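Local coordinates for rhamnosidase B (Bacillus sp., PDB 2OKX), which hydrolyses terminal non-reducing alpha-L-rhamnose residues of alpha-L-rhamnosides as a member of glycoside hydrolase family 78, at residues His236-Val240 and Ser307-Gly311; Thr611-Leu615 and His659-Tyr664; Trp622-Asn628 and Met676-Leu682; Pro627-Phe632 and His697-Leu702. All coordinates share one frame; numbering follows the deposited sequence.

Contact 1. Residues His236-Val240 and Ser307-Gly311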
loop_
_atom_site.group_PDB
_atom_site.type_symbol
_atom_site.label_atom_id
_atom_site.label_comp_id
_atom_site.label_asym_id
_atom_site.label_seq_id
_atom_site.Cartn_x
_atom_site.Cartn_y
_atom_site.Cartn_z
ATOM N N HIS A 236 3.264 9.019 -15.814
ATOM C CA HIS A 236 4.057 9.080 -14.590
ATOM C C HIS A 236 3.137 9.101 -13.379
ATOM O O HIS A 236 1.922 9.208 -13.523
ATOM C CB HIS A 236 4.949 10.326 -14.573
ATOM C CG HIS A 236 4.186 11.607 -14.466
ATOM N ND1 HIS A 236 3.873 12.383 -15.562
ATOM C CD2 HIS A 236 3.641 12.230 -13.395
ATOM C CE1 HIS A 236 3.167 13.429 -15.169
ATOM N NE2 HIS A 236 3.012 13.360 -13.860
ATOM N N ALA A 237 3.718 9.006 -12.187
ATOM C CA ALA A 237 2.930 9.008 -10.963
ATOM C C ALA A 237 3.327 10.150 -10.041
ATOM O O ALA A 237 3.224 10.034 -8.820
ATOM C CB ALA A 237 3.079 7.672 -10.240
ATOM N N ASN A 238 3.804 11.245 -10.626
ATOM C CA ASN A 238 4.176 12.411 -9.841
ATOM C C ASN A 238 2.925 13.254 -9.675
ATOM O O ASN A 238 2.010 13.188 -10.494
ATOM C CB ASN A 238 5.231 13.256 -10.560
ATOM C CG ASN A 238 6.534 12.523 -10.758
ATOM O OD1 ASN A 238 7.088 11.950 -9.817
ATOM N ND2 ASN A 238 7.045 12.549 -11.984
ATOM N N PRO A 239 2.857 14.040 -8.599
ATOM C CA PRO A 239 1.680 14.880 -8.398
ATOM C C PRO A 239 1.630 15.949 -9.488
ATOM O O PRO A 239 2.670 16.434 -9.930
ATOM C CB PRO A 239 1.933 15.513 -7.031
ATOM C CG PRO A 239 2.779 14.504 -6.329
ATOM C CD PRO A 239 3.725 14.048 -7.409
ATOM N N VAL A 240 0.432 16.293 -9.940
ATOM C CA VAL A 240 0.287 17.358 -10.926
ATOM C C VAL A 240 -0.768 18.289 -10.363
ATOM O O VAL A 240 -1.558 17.895 -9.506
ATOM C CB VAL A 240 -0.200 16.854 -12.315
ATOM C CG1 VAL A 240 0.761 15.823 -12.866
ATOM C CG2 VAL A 240 -1.608 16.291 -12.213
ATOM N N SER A 307 -6.582 22.398 -8.125
ATOM C CA SER A 307 -5.879 21.779 -7.008
ATOM C C SER A 307 -4.733 20.885 -7.453
ATOM O O SER A 307 -4.403 20.795 -8.633
ATOM C CB SER A 307 -6.858 20.905 -6.230
ATOM O OG SER A 307 -7.360 19.882 -7.083
ATOM N N SER A 308 -4.140 20.215 -6.473
ATOM C CA SER A 308 -3.072 19.262 -6.713
ATOM C C SER A 308 -3.791 17.918 -6.723
ATOM O O SER A 308 -4.688 17.694 -5.916
ATOM C CB SER A 308 -2.055 19.293 -5.569
ATOM O OG SER A 308 -1.031 18.339 -5.792
ATOM N N ASP A 309 -3.411 17.031 -7.632
ATOM C CA ASP A 309 -4.050 15.724 -7.726
ATOM C C ASP A 309 -2.978 14.670 -7.980
ATOM O O ASP A 309 -2.372 14.638 -9.051
ATOM C CB ASP A 309 -5.064 15.722 -8.882
ATOM C CG ASP A 309 -6.034 14.548 -8.819
ATOM O OD1 ASP A 309 -5.709 13.528 -8.180
ATOM O OD2 ASP A 309 -7.121 14.640 -9.426
ATOM N N HIS A 310 -2.737 13.807 -7.000
ATOM C CA HIS A 310 -1.723 12.771 -7.163
ATOM C C HIS A 310 -2.283 11.632 -8.010
ATOM O O HIS A 310 -1.539 10.871 -8.631
ATOM C CB HIS A 310 -1.290 12.227 -5.799
ATOM C CG HIS A 310 0.143 11.796 -5.749
ATOM N ND1 HIS A 310 0.819 11.321 -6.854
ATOM C CD2 HIS A 310 1.029 11.765 -4.726
ATOM C CE1 HIS A 310 2.059 11.019 -6.513
ATOM N NE2 HIS A 310 2.213 11.278 -5.228
ATOM N N GLY A 311 -3.606 11.522 -8.032
ATOM C CA GLY A 311 -4.239 10.465 -8.795
ATOM C C GLY A 311 -5.346 9.820 -7.985
ATOM O O GLY A 311 -5.455 10.041 -6.775
#
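D309 O has two donors, V240 N across the contact in a weak bond of 3.4 Å and the guanidinium of R226 from helix 225-229. Its partner bond is much firmer: D309 N reaches V240 O at 2.8 Å, running nearly along the C=O axis. Together they make V240 and D309 an antiparallel hydrogen-bonded pair, where strand 240-252 begins and strand 297-309 ends, within the D2 region of the rhamnosidase. Pairing ends at these two residues, and one residue further along the contact passes to the side chains of P239 and H310. V240 sets CG2 between its own N and carbonyl carbon, the crowded position, which brings that methyl 3.6 Å from D309 O. P239 lies alongside H310, pointing the same way, and its CG sits squarely over the imidazole face, 3.5 Å from the ring centroid in a CH-pi contact. Outside the two segments, W622 meets H310 edge-to-face, while the amide of N238 is spoken for by S623 and E347. The carboxylate of D309 has partners in three places. OD2 bonds to Y242 and OD1 forms a salt bridge with R267; D309 OD1 also closes an Asx turn by accepting G311 N at 2.9 Å, on its anti side and 32° out of the carboxylate plane.

Contact 2. Residues Thr611-Leu615 and His659-Tyr664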
loop_
_atom_site.group_PDB
_atom_site.type_symbol
_atom_site.label_atom_id
_atom_site.label_comp_id
_atom_site.label_asym_id
_atom_site.label_seq_id
_atom_site.Cartn_x
_atom_site.Cartn_y
_atom_site.Cartn_z
ATOM N N THR A 611 17.518 9.383 -9.752
ATOM C CA THR A 611 18.256 10.247 -8.840
ATOM C C THR A 611 19.197 9.447 -7.944
ATOM O O THR A 611 18.814 8.419 -7.380
ATOM C CB THR A 611 17.307 11.060 -7.934
ATOM O OG1 THR A 611 18.047 11.595 -6.830
ATOM C CG2 THR A 611 16.180 10.181 -7.403
ATOM N N PRO A 612 20.448 9.915 -7.804
ATOM C CA PRO A 612 21.460 9.253 -6.976
ATOM C C PRO A 612 21.079 9.233 -5.498
ATOM O O PRO A 612 21.697 8.527 -4.700
ATOM C CB PRO A 612 22.714 10.084 -7.244
ATOM C CG PRO A 612 22.156 11.455 -7.464
ATOM C CD PRO A 612 20.979 11.166 -8.375
ATOM N N LEU A 613 20.065 10.016 -5.139
ATOM C CA LEU A 613 19.596 10.081 -3.758
ATOM C C LEU A 613 18.627 8.930 -3.466
ATOM O O LEU A 613 18.304 8.657 -2.308
ATOM C CB LEU A 613 18.915 11.427 -3.492
ATOM C CG LEU A 613 19.775 12.676 -3.731
ATOM C CD1 LEU A 613 18.972 13.921 -3.383
ATOM C CD2 LEU A 613 21.049 12.606 -2.889
ATOM N N TYR A 614 18.176 8.275 -4.535
ATOM C CA TYR A 614 17.270 7.123 -4.478
ATOM C C TYR A 614 15.835 7.428 -4.055
ATOM O O TYR A 614 15.597 8.194 -3.120
ATOM C CB TYR A 614 17.868 6.033 -3.575
ATOM C CG TYR A 614 19.192 5.470 -4.077
ATOM C CD1 TYR A 614 19.955 4.614 -3.282
ATOM C CD2 TYR A 614 19.683 5.800 -5.343
ATOM C CE1 TYR A 614 21.176 4.102 -3.735
ATOM C CE2 TYR A 614 20.898 5.297 -5.804
ATOM C CZ TYR A 614 21.640 4.450 -4.998
ATOM O OH TYR A 614 22.844 3.958 -5.457
ATOM N N LEU A 615 14.883 6.812 -4.756
ATOM C CA LEU A 615 13.456 6.998 -4.488
ATOM C C LEU A 615 13.013 6.418 -3.151
ATOM O O LEU A 615 13.547 5.405 -2.700
ATOM C CB LEU A 615 12.623 6.384 -5.618
ATOM C CG LEU A 615 12.207 7.335 -6.748
ATOM C CD1 LEU A 615 13.410 8.127 -7.231
ATOM C CD2 LEU A 615 11.581 6.542 -7.887
ATOM N N HIS A 659 27.761 5.070 -3.681
ATOM C CA HIS A 659 27.246 5.987 -4.688
ATOM C C HIS A 659 26.269 7.027 -4.137
ATOM O O HIS A 659 26.439 8.224 -4.363
ATOM C CB HIS A 659 26.571 5.191 -5.808
ATOM C CG HIS A 659 25.926 6.043 -6.855
ATOM N ND1 HIS A 659 26.644 6.880 -7.684
ATOM C CD2 HIS A 659 24.626 6.198 -7.202
ATOM C CE1 HIS A 659 25.814 7.512 -8.495
ATOM N NE2 HIS A 659 24.584 7.116 -8.223
ATOM N N THR A 660 25.250 6.576 -3.410
ATOM C CA THR A 660 24.263 7.504 -2.873
ATOM C C THR A 660 24.818 8.398 -1.764
ATOM O O THR A 660 24.490 9.585 -1.698
ATOM C CB THR A 660 23.002 6.755 -2.361
ATOM O OG1 THR A 660 21.954 7.703 -2.125
ATOM C CG2 THR A 660 23.300 6.001 -1.070
ATOM N N LEU A 661 25.661 7.844 -0.895
ATOM C CA LEU A 661 26.241 8.645 0.179
ATOM C C LEU A 661 27.122 9.748 -0.397
ATOM O O LEU A 661 27.156 10.864 0.123
ATOM C CB LEU A 661 27.063 7.771 1.128
ATOM C CG LEU A 661 26.255 6.949 2.137
ATOM C CD1 LEU A 661 27.199 6.103 2.986
ATOM C CD2 LEU A 661 25.439 7.890 3.017
ATOM N N THR A 662 27.831 9.431 -1.474
ATOM C CA THR A 662 28.699 10.404 -2.125
ATOM C C THR A 662 27.878 11.617 -2.548
ATOM O O THR A 662 28.283 12.760 -2.331
ATOM C CB THR A 662 29.383 9.799 -3.368
ATOM O OG1 THR A 662 30.287 8.765 -2.959
ATOM C CG2 THR A 662 30.150 10.873 -4.139
ATOM N N HIS A 663 26.713 11.367 -3.140
ATOM C CA HIS A 663 25.860 12.461 -3.582
ATOM C C HIS A 663 25.162 13.213 -2.453
ATOM O O HIS A 663 24.872 14.402 -2.590
ATOM C CB HIS A 663 24.850 11.958 -4.612
ATOM C CG HIS A 663 25.468 11.622 -5.933
ATOM N ND1 HIS A 663 26.218 10.484 -6.136
ATOM C CD2 HIS A 663 25.500 12.307 -7.101
ATOM C CE1 HIS A 663 26.686 10.482 -7.371
ATOM N NE2 HIS A 663 26.267 11.577 -7.979
ATOM N N TYR A 664 24.889 12.545 -1.338
ATOM C CA TYR A 664 24.255 13.241 -0.224
ATOM C C TYR A 664 25.248 14.233 0.378
ATOM O O TYR A 664 24.866 15.315 0.833
ATOM C CB TYR A 664 23.780 12.259 0.855
ATOM C CG TYR A 664 22.375 11.742 0.617
ATOM C CD1 TYR A 664 22.155 10.534 -0.039
ATOM C CD2 TYR A 664 21.264 12.494 1.007
ATOM C CE1 TYR A 664 20.859 10.086 -0.308
ATOM C CE2 TYR A 664 19.967 12.055 0.744
ATOM C CZ TYR A 664 19.772 10.852 0.086
ATOM O OH TYR A 664 18.490 10.424 -0.191
#
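A tight turn docked on the flank of a helix makes this contact: T611-L615, in the loop ahead of helix 627-644, lies against H659-Y664 near the end of helix 647-665. Two hydroxyls of the helix hold the turn by its backbone. T660 OG1 donates to P612 O at 2.7 Å, approaching in the carbonyl plane, with OG1 anti to the T660 backbone N (chi1 -167°), which aims the hydroxyl at the turn. One helical turn on, Y664 OH donates to L613 O at 2.8 Å, and T630 OG1 from helix 627-644 binds that same oxygen, giving it a second grip. The turn itself is a type I beta turn from T611 to Y614, with an ST turn built in as L613 N bonds to T611 OG1. It belongs to the 6-hairpin domain, an (alpha/alpha)6 barrel in family 78, and here a loop preceding one barrel helix packs on the next. Three CH-pi contacts fill in around the hydroxyls. P612 CB presses on the H663 face, 3.5 Å from the centroid, and that ring is kept from turning by its own ND1, which bonds to H659 O, 2.9 Å away and close to the ring plane. L613 CD2 sits over the centre of the Y664 ring, 3.5 Å from its centroid. In the reverse sense, the helix lays T660 CB over one face of Y614, toward the rim, while Y614 OH passes the edge of H659 to bond to A656 O.

Contact 3. Residues Trp622-Asn628 and Met676-Leu682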
loop_
_atom_site.group_PDB
_atom_site.type_symbol
_atom_site.label_atom_id
_atom_site.label_comp_id
_atom_site.label_asym_id
_atom_site.label_seq_id
_atom_site.Cartn_x
_atom_site.Cartn_y
_atom_site.Cartn_z
ATOM N N TRP A 622 6.621 7.534 -9.315
ATOM C CA TRP A 622 6.604 8.778 -8.548
ATOM C C TRP A 622 8.046 9.058 -8.147
ATOM O O TRP A 622 8.584 8.409 -7.251
ATOM C CB TRP A 622 5.734 8.675 -7.284
ATOM C CG TRP A 622 5.772 9.937 -6.426
ATOM C CD1 TRP A 622 6.150 11.194 -6.829
ATOM C CD2 TRP A 622 5.380 10.066 -5.047
ATOM N NE1 TRP A 622 6.016 12.089 -5.793
ATOM C CE2 TRP A 622 5.545 11.427 -4.689
ATOM C CE3 TRP A 622 4.903 9.167 -4.081
ATOM C CZ2 TRP A 622 5.251 11.909 -3.405
ATOM C CZ3 TRP A 622 4.607 9.646 -2.803
ATOM C CH2 TRP A 622 4.783 11.005 -2.478
ATOM N N SER A 623 8.670 10.008 -8.835
ATOM C CA SER A 623 10.049 10.374 -8.548
ATOM C C SER A 623 10.024 11.231 -7.296
ATOM O O SER A 623 9.855 12.451 -7.362
ATOM C CB SER A 623 10.645 11.155 -9.724
ATOM O OG SER A 623 12.027 11.401 -9.526
ATOM N N SER A 624 10.179 10.574 -6.152
ATOM C CA SER A 624 10.147 11.242 -4.860
ATOM C C SER A 624 11.301 10.762 -3.996
ATOM O O SER A 624 11.664 9.585 -4.025
ATOM C CB SER A 624 8.819 10.944 -4.161
ATOM O OG SER A 624 8.794 11.479 -2.852
ATOM N N VAL A 625 11.874 11.682 -3.227
ATOM C CA VAL A 625 12.993 11.358 -2.356
ATOM C C VAL A 625 12.797 11.847 -0.931
ATOM O O VAL A 625 12.340 12.968 -0.701
ATOM C CB VAL A 625 14.322 11.983 -2.872
ATOM C CG1 VAL A 625 15.420 11.814 -1.819
ATOM C CG2 VAL A 625 14.744 11.330 -4.172
ATOM N N ILE A 626 13.138 10.985 0.019
ATOM C CA ILE A 626 13.089 11.319 1.433
ATOM C C ILE A 626 14.456 10.868 1.942
ATOM O O ILE A 626 14.735 9.669 2.022
ATOM C CB ILE A 626 11.985 10.559 2.187
ATOM C CG1 ILE A 626 10.608 10.973 1.658
ATOM C CG2 ILE A 626 12.079 10.869 3.679
ATOM C CD1 ILE A 626 9.444 10.287 2.361
ATOM N N PRO A 627 15.342 11.825 2.259
ATOM C CA PRO A 627 16.684 11.493 2.752
ATOM C C PRO A 627 16.712 10.369 3.792
ATOM O O PRO A 627 17.426 9.385 3.625
ATOM C CB PRO A 627 17.182 12.822 3.309
ATOM C CG PRO A 627 16.553 13.817 2.362
ATOM C CD PRO A 627 15.138 13.286 2.227
ATOM N N ASN A 628 15.935 10.516 4.859
ATOM C CA ASN A 628 15.903 9.501 5.910
ATOM C C ASN A 628 15.536 8.107 5.396
ATOM O O ASN A 628 16.057 7.108 5.891
ATOM C CB ASN A 628 14.939 9.926 7.021
ATOM C CG ASN A 628 15.509 11.027 7.901
ATOM O OD1 ASN A 628 14.770 11.751 8.579
ATOM N ND2 ASN A 628 16.834 11.148 7.908
ATOM N N MET A 676 19.071 20.917 2.082
ATOM C CA MET A 676 18.366 20.430 0.902
ATOM C C MET A 676 16.975 20.997 0.683
ATOM O O MET A 676 16.265 21.335 1.627
ATOM C CB MET A 676 18.257 18.905 0.954
ATOM C CG MET A 676 19.578 18.179 0.942
ATOM S SD MET A 676 19.320 16.415 1.078
ATOM C CE MET A 676 19.100 15.974 -0.633
ATOM N N ALA A 677 16.595 21.085 -0.587
ATOM C CA ALA A 677 15.276 21.565 -0.969
ATOM C C ALA A 677 14.512 20.313 -1.378
ATOM O O ALA A 677 14.640 19.848 -2.507
ATOM C CB ALA A 677 15.379 22.529 -2.146
ATOM N N GLY A 678 13.738 19.760 -0.449
ATOM C CA GLY A 678 12.985 18.556 -0.749
ATOM C C GLY A 678 12.107 18.104 0.399
ATOM O O GLY A 678 11.875 18.853 1.344
ATOM N N TRP A 679 11.617 16.872 0.319
ATOM C CA TRP A 679 10.749 16.321 1.354
ATOM C C TRP A 679 11.635 15.813 2.492
ATOM O O TRP A 679 12.090 14.672 2.475
ATOM C CB TRP A 679 9.916 15.183 0.756
ATOM C CG TRP A 679 8.714 14.783 1.556
ATOM C CD1 TRP A 679 8.206 15.411 2.661
ATOM C CD2 TRP A 679 7.854 13.668 1.297
ATOM N NE1 TRP A 679 7.084 14.752 3.105
ATOM C CE2 TRP A 679 6.846 13.678 2.286
ATOM C CE3 TRP A 679 7.837 12.660 0.323
ATOM C CZ2 TRP A 679 5.831 12.715 2.331
ATOM C CZ3 TRP A 679 6.826 11.700 0.369
ATOM C CH2 TRP A 679 5.839 11.738 1.366
ATOM N N ASN A 680 11.874 16.678 3.473
ATOM C CA ASN A 680 12.728 16.362 4.622
ATOM C C ASN A 680 11.899 15.811 5.774
ATOM O O ASN A 680 11.870 16.383 6.865
ATOM C CB ASN A 680 13.454 17.634 5.067
ATOM C CG ASN A 680 14.153 18.332 3.916
ATOM O OD1 ASN A 680 14.156 19.563 3.828
ATOM N ND2 ASN A 680 14.756 17.549 3.029
ATOM N N LEU A 681 11.250 14.680 5.525
ATOM C CA LEU A 681 10.371 14.050 6.500
ATOM C C LEU A 681 10.994 13.040 7.454
ATOM O O LEU A 681 12.030 12.440 7.172
ATOM C CB LEU A 681 9.223 13.354 5.760
ATOM C CG LEU A 681 8.205 12.586 6.609
ATOM C CD1 LEU A 681 7.297 13.584 7.308
ATOM C CD2 LEU A 681 7.388 11.640 5.733
ATOM N N LEU A 682 10.322 12.864 8.587
ATOM C CA LEU A 682 10.705 11.885 9.592
ATOM C C LEU A 682 9.442 11.306 10.231
ATOM O O LEU A 682 9.192 10.111 10.129
ATOM C CB LEU A 682 11.587 12.489 10.690
ATOM C CG LEU A 682 11.879 11.474 11.810
ATOM C CD1 LEU A 682 12.510 10.217 11.215
ATOM C CD2 LEU A 682 12.794 12.082 12.860
HETATM O O HOH W 1 12.614 15.287 -1.867
HETATM O O HOH W 2 14.411 12.782 5.564
#
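W679 is met by three residues of W622-N628, each using a different part of its indole. Over one face lies the end of I626, with CD1 3.7 Å from the centroid of the six-membered ring. At the edge, near the ring plane, S624 OG stands 3.5 Å from W679 CE3. W622 comes in rim to rim, its CH2 3.6 Å from W679 CZ3, the two indole planes inclined at 36°. W679 reaches all three because its CG is anti to the backbone N (chi1 -163°), which throws the indole across to the other segment. Replacing W679 by an alanine would probably leave I626 CD1 without its aromatic face and W622 CH2 without its W679 contact, opening a gap between the two loops. P627 lies further along, with CD against W679 O and CG 4.0 Å from M676 SD. Two waters link the backbones: one joins V625 O to W679 N, the other takes N628 N at 2.8 Å and donates to L681 O at 2.9 Å. In the second shell, S624 OG is hydrogen-bonded to D350 and D616, D350 also takes V625 N, and H310 and F102 pack against W622. I626 is at the N-cap position of helix 627-644, and the second water takes the N628 amide in its first turn. Water thus mediates much of the polar joining while aromatic surface does the packing; the glycerol bound beside W679, probably from the crystallisation liquor, may mark a pocket here.

Contact 4. Residues Pro627-Phe632 and His697-Leu702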
loop_
_atom_site.group_PDB
_atom_site.type_symbol
_atom_site.label_atom_id
_atom_site.label_comp_id
_atom_site.label_asym_id
_atom_site.label_seq_id
_atom_site.Cartn_x
_atom_site.Cartn_y
_atom_site.Cartn_z
ATOM N N PRO A 627 15.342 11.825 2.259
ATOM C CA PRO A 627 16.684 11.493 2.752
ATOM C C PRO A 627 16.712 10.369 3.792
ATOM O O PRO A 627 17.426 9.385 3.625
ATOM C CB PRO A 627 17.182 12.822 3.309
ATOM C CG PRO A 627 16.553 13.817 2.362
ATOM C CD PRO A 627 15.138 13.286 2.227
ATOM N N ASN A 628 15.935 10.516 4.859
ATOM C CA ASN A 628 15.903 9.501 5.910
ATOM C C ASN A 628 15.536 8.107 5.396
ATOM O O ASN A 628 16.057 7.108 5.891
ATOM C CB ASN A 628 14.939 9.926 7.021
ATOM C CG ASN A 628 15.509 11.027 7.901
ATOM O OD1 ASN A 628 14.770 11.751 8.579
ATOM N ND2 ASN A 628 16.834 11.148 7.908
ATOM N N TRP A 629 14.645 8.026 4.409
ATOM C CA TRP A 629 14.271 6.720 3.879
ATOM C C TRP A 629 15.486 6.055 3.246
ATOM O O TRP A 629 15.709 4.857 3.421
ATOM C CB TRP A 629 13.148 6.834 2.840
ATOM C CG TRP A 629 11.734 6.879 3.409
ATOM C CD1 TRP A 629 10.595 6.436 2.790
ATOM C CD2 TRP A 629 11.311 7.454 4.657
ATOM N NE1 TRP A 629 9.497 6.700 3.569
ATOM C CE2 TRP A 629 9.904 7.325 4.718
ATOM C CE3 TRP A 629 11.981 8.067 5.727
ATOM C CZ2 TRP A 629 9.155 7.787 5.806
ATOM C CZ3 TRP A 629 11.234 8.526 6.810
ATOM C CH2 TRP A 629 9.834 8.383 6.839
ATOM N N THR A 630 16.277 6.828 2.508
ATOM C CA THR A 630 17.459 6.259 1.883
ATOM C C THR A 630 18.467 5.884 2.969
ATOM O O THR A 630 19.152 4.866 2.867
ATOM C CB THR A 630 18.083 7.237 0.871
ATOM O OG1 THR A 630 17.167 7.429 -0.217
ATOM C CG2 THR A 630 19.390 6.679 0.319
ATOM N N PHE A 631 18.545 6.694 4.019
ATOM C CA PHE A 631 19.461 6.390 5.110
ATOM C C PHE A 631 19.003 5.109 5.808
ATOM O O PHE A 631 19.828 4.315 6.261
ATOM C CB PHE A 631 19.517 7.540 6.128
ATOM C CG PHE A 631 19.956 8.860 5.542
ATOM C CD1 PHE A 631 20.759 8.905 4.406
ATOM C CD2 PHE A 631 19.574 10.057 6.140
ATOM C CE1 PHE A 631 21.173 10.131 3.869
ATOM C CE2 PHE A 631 19.985 11.286 5.612
ATOM C CZ PHE A 631 20.786 11.318 4.472
ATOM N N PHE A 632 17.689 4.906 5.896
ATOM C CA PHE A 632 17.165 3.703 6.539
ATOM C C PHE A 632 17.433 2.489 5.663
ATOM O O PHE A 632 17.552 1.366 6.161
ATOM C CB PHE A 632 15.664 3.838 6.827
ATOM C CG PHE A 632 15.337 4.885 7.856
ATOM C CD1 PHE A 632 16.271 5.239 8.830
ATOM C CD2 PHE A 632 14.102 5.525 7.853
ATOM C CE1 PHE A 632 15.979 6.218 9.779
ATOM C CE2 PHE A 632 13.803 6.501 8.796
ATOM C CZ PHE A 632 14.746 6.850 9.762
ATOM N N HIS A 697 17.016 16.327 12.234
ATOM C CA HIS A 697 16.922 14.867 12.233
ATOM C C HIS A 697 17.632 14.157 11.077
ATOM O O HIS A 697 18.323 13.165 11.308
ATOM C CB HIS A 697 15.458 14.397 12.356
ATOM C CG HIS A 697 14.562 14.829 11.236
ATOM N ND1 HIS A 697 14.806 14.511 9.917
ATOM C CD2 HIS A 697 13.388 15.502 11.249
ATOM C CE1 HIS A 697 13.820 14.969 9.167
ATOM N NE2 HIS A 697 12.947 15.574 9.950
ATOM N N GLN A 698 17.498 14.646 9.846
ATOM C CA GLN A 698 18.181 13.976 8.740
ATOM C C GLN A 698 19.683 14.250 8.732
ATOM O O GLN A 698 20.459 13.497 8.145
ATOM C CB GLN A 698 17.557 14.338 7.385
ATOM C CG GLN A 698 17.304 15.814 7.129
ATOM C CD GLN A 698 16.615 16.036 5.789
ATOM O OE1 GLN A 698 15.662 15.335 5.451
ATOM N NE2 GLN A 698 17.090 17.014 5.026
ATOM N N ASN A 699 20.098 15.326 9.388
ATOM C CA ASN A 699 21.521 15.633 9.472
ATOM C C ASN A 699 22.136 14.583 10.395
ATOM O O ASN A 699 23.215 14.053 10.130
ATOM C CB ASN A 699 21.727 17.036 10.043
ATOM C CG ASN A 699 21.919 18.079 8.959
ATOM O OD1 ASN A 699 23.031 18.275 8.462
ATOM N ND2 ASN A 699 20.833 18.741 8.572
ATOM N N LEU A 700 21.420 14.279 11.473
ATOM C CA LEU A 700 21.862 13.289 12.448
ATOM C C LEU A 700 21.918 11.888 11.837
ATOM O O LEU A 700 22.877 11.148 12.051
ATOM C CB LEU A 700 20.923 13.296 13.654
ATOM C CG LEU A 700 20.897 14.581 14.489
ATOM C CD1 LEU A 700 19.708 14.561 15.432
ATOM C CD2 LEU A 700 22.208 14.719 15.266
ATOM N N PHE A 701 20.889 11.523 11.074
ATOM C CA PHE A 701 20.860 10.207 10.451
ATOM C C PHE A 701 21.926 10.060 9.368
ATOM O O PHE A 701 22.378 8.953 9.084
ATOM C CB PHE A 701 19.466 9.913 9.882
ATOM C CG PHE A 701 18.517 9.304 10.883
ATOM C CD1 PHE A 701 17.225 9.800 11.035
ATOM C CD2 PHE A 701 18.912 8.222 11.667
ATOM C CE1 PHE A 701 16.339 9.232 11.949
ATOM C CE2 PHE A 701 18.033 7.644 12.586
ATOM C CZ PHE A 701 16.742 8.152 12.727
ATOM N N LEU A 702 22.338 11.169 8.764
ATOM C CA LEU A 702 23.376 11.097 7.740
ATOM C C LEU A 702 24.684 10.682 8.411
ATOM O O LEU A 702 25.460 9.900 7.861
ATOM C CB LEU A 702 23.552 12.449 7.042
ATOM C CG LEU A 702 24.674 12.527 5.996
ATOM C CD1 LEU A 702 24.581 11.365 5.018
ATOM C CD2 LEU A 702 24.576 13.852 5.253
HETATM O O HOH W 2 14.411 12.782 5.564
#
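F632 points the edge of its ring at the face of F701, a T-shaped pair with centroids 4.9 Å apart and planes at 82°; F632 CE1 stands over the middle of the F701 ring. The N628 amide also meets F701, its plane almost perpendicular to the ring and beside CD1, while F701 CB touches F631 CD2 at 3.7 Å. An alanine in place of F701 would probably leave the F632 edge facing a gap and take one wall from beside the N628 amide. F631 is held on both faces: P627 O of its own helix lies over one, and L702 CA over the opposite one, 4.2 Å from the centroid. L702 CD1 adds a contact of 3.8 Å with F631 CE1. Nearer the start of both segments, Q698 is extended beyond CG, and the water that accepts from N628 N donates to Q698 OE1 at 2.8 Å. The axes of 627-632 and 697-702 run in the same sense, 23° apart, and approach to 9.6 Å. Near-parallel helices separated in sequence by a third, 647-665, fit the repeated hairpins of an (alpha/alpha)6 barrel, the catalytic-domain fold of family 78.

Contact 1 comes first and stands apart: it closes a loop of 66 residues, rich in strand, within the D2 region before any other contact opens. The other three fall in the 6-hairpin domain, open at residues 611, 622 and 627 and close in the same order, so each crosses the others. Contact 2 ties the loop before helix 627-644 to helix 647-665, contact 3 the start of 627-644 to the loop after 647-665, and contact 4 helices 627-644 and 696-715. Contacts 3 and 4 share P627, N628 and a water; T630 links contact 4 to contact 2 by bonding to L613 O. N238 OD1, bonded to S623 N, joins contact 1 to contact 3, and the beta region to the barrel.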